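Local coordinates for BH2092 protein (PDB 3NHV) that is of unknown function but contains a rhodanese-like domain, a family that includes sulfurtransferases, at residues 16-19 / 20-24. Numbering follows the deposited sequence.
Sequences YETD and IADLS
Asp-19 folds its carboxylate over the first turn of the helix that starts at Ile-20, and its OD1 accepts from the backbone N of Asp-22 at 2.8 Å, with the N-H aimed almost straight at the oxygen. The side chain can bend back this way because its CG sits between the backbone N and the carbonyl carbon (chi1 68°). Its own carbonyl starts the helical ladder, since Asp-19 O takes a bond from Leu-23 N at 3.0 Å; one residue thus engages two amides of the first turn, one by side chain and one by main chain. The methyl group of Ala-21 lies alongside the carboxylate, its CB 3.6 Å from Asp-19 OD1. Asp-22 brings a second carboxylate to the same oxygen: its OD2 is 2.7 Å from Asp-19 OD1, the two planes being turned 26° apart. Lys-89 of the second subunit forms a salt bridge with Asp-22 OD2 and would be expected to offset the negative charge gathered here, while the backbone N of Asn-85, also of the second subunit, satisfies Asp-19 OD2 by a hydrogen bond. With an alanine at Asp-19, the amide of Asp-22 is likely to lose its capping acceptor, and Asn-85 N of the second subunit its carboxylate partner. Thr-18, whose OG1 stands anti to the backbone N, runs past Asp-22 in the opposite sense, with OG1 3.5 Å from Asp-22 CB. Leu-23 packs on Leu-104 of strand 100-105 and Trp-111 of helix 107-113. This is a classic aspartate N-cap at a tight strand-to-helix junction, where the edge strand of the chain's parallel sheet gives way to helix 20-28 of the rhodanese-like fold.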
loop_
_atom_site.group_PDB
_atom_site.type_symbol
_atom_site.label_atom_id
_atom_site.label_comp_id
_atom_site.label_asym_id
_atom_site.label_seq_id
_atom_site.Cartn_x
_atom_site.Cartn_y
_atom_site.Cartn_z
ATOM N N TYR B 16 8.756 -9.052 6.519
ATOM C CA TYR B 16 9.470 -8.286 5.495
ATOM C C TYR B 16 9.182 -6.794 5.576
ATOM O O TYR B 16 9.578 -6.034 4.692
ATOM C CB TYR B 16 9.107 -8.792 4.087
ATOM C CG TYR B 16 9.574 -10.202 3.797
ATOM C CD1 TYR B 16 10.934 -10.526 3.836
ATOM C CD2 TYR B 16 8.662 -11.219 3.509
ATOM C CE1 TYR B 16 11.374 -11.824 3.603
ATOM C CE2 TYR B 16 9.093 -12.525 3.271
ATOM C CZ TYR B 16 10.452 -12.818 3.323
ATOM O OH TYR B 16 10.894 -14.108 3.110
ATOM N N GLU B 17 8.499 -6.363 6.630
ATOM C CA GLU B 17 8.173 -4.947 6.736
ATOM C C GLU B 17 7.988 -4.429 8.155
ATOM O O GLU B 17 8.040 -5.178 9.131
ATOM C CB GLU B 17 6.913 -4.645 5.909
ATOM C CG GLU B 17 5.701 -5.496 6.273
ATOM C CD GLU B 17 4.491 -5.270 5.357
ATOM O OE1 GLU B 17 4.639 -5.376 4.116
ATOM O OE2 GLU B 17 3.384 -5.002 5.886
ATOM N N THR B 18 7.795 -3.123 8.251
ATOM C CA THR B 18 7.580 -2.470 9.521
ATOM C C THR B 18 6.828 -1.192 9.209
ATOM O O THR B 18 6.947 -0.651 8.107
ATOM C CB THR B 18 8.911 -2.144 10.219
ATOM O OG1 THR B 18 8.652 -1.366 11.393
ATOM C CG2 THR B 18 9.824 -1.365 9.292
ATOM N N ASP B 19 6.049 -0.710 10.170
ATOM C CA ASP B 19 5.278 0.495 9.942
ATOM C C ASP B 19 5.762 1.685 10.756
ATOM O O ASP B 19 6.617 1.546 11.628
ATOM C CB ASP B 19 3.780 0.226 10.197
ATOM C CG ASP B 19 3.448 -0.038 11.668
ATOM O OD1 ASP B 19 4.349 0.051 12.537
ATOM O OD2 ASP B 19 2.260 -0.326 11.947
ATOM N N ILE B 20 5.209 2.855 10.451
ATOM C CA ILE B 20 5.566 4.088 11.127
ATOM C C ILE B 20 5.547 3.935 12.644
ATOM O O ILE B 20 6.499 4.302 13.328
ATOM C CB ILE B 20 4.613 5.217 10.714
ATOM C CG1 ILE B 20 4.638 5.367 9.193
ATOM C CG2 ILE B 20 5.029 6.523 11.361
ATOM C CD1 ILE B 20 6.009 5.691 8.640
ATOM N N ALA B 21 4.463 3.383 13.165
ATOM C CA ALA B 21 4.321 3.181 14.595
ATOM C C ALA B 21 5.501 2.415 15.170
ATOM O O ALA B 21 6.149 2.868 16.104
ATOM C CB ALA B 21 3.020 2.426 14.888
ATOM N N ASP B 22 5.774 1.241 14.615
ATOM C CA ASP B 22 6.874 0.435 15.118
ATOM C C ASP B 22 8.229 1.132 15.047
ATOM O O ASP B 22 9.047 0.986 15.954
ATOM C CB ASP B 22 6.939 -0.899 14.376
ATOM C CG ASP B 22 5.699 -1.744 14.594
ATOM O OD1 ASP B 22 5.282 -1.898 15.761
ATOM O OD2 ASP B 22 5.143 -2.256 13.595
ATOM N N LEU B 23 8.468 1.882 13.973
ATOM C CA LEU B 23 9.730 2.582 13.807
ATOM C C LEU B 23 9.845 3.694 14.846
ATOM O O LEU B 23 10.906 3.891 15.431
ATOM C CB LEU B 23 9.826 3.189 12.406
ATOM C CG LEU B 23 11.204 3.318 11.734
ATOM C CD1 LEU B 23 11.158 4.467 10.740
ATOM C CD2 LEU B 23 12.293 3.558 12.745
ATOM N N SER B 24 8.746 4.410 15.076
ATOM C CA SER B 24 8.735 5.507 16.040
ATOM C C SER B 24 9.072 5.005 17.433
ATOM O O SER B 24 9.728 5.689 18.214
ATOM C CB SER B 24 7.364 6.195 16.071
ATOM O OG SER B 24 6.388 5.389 16.717
#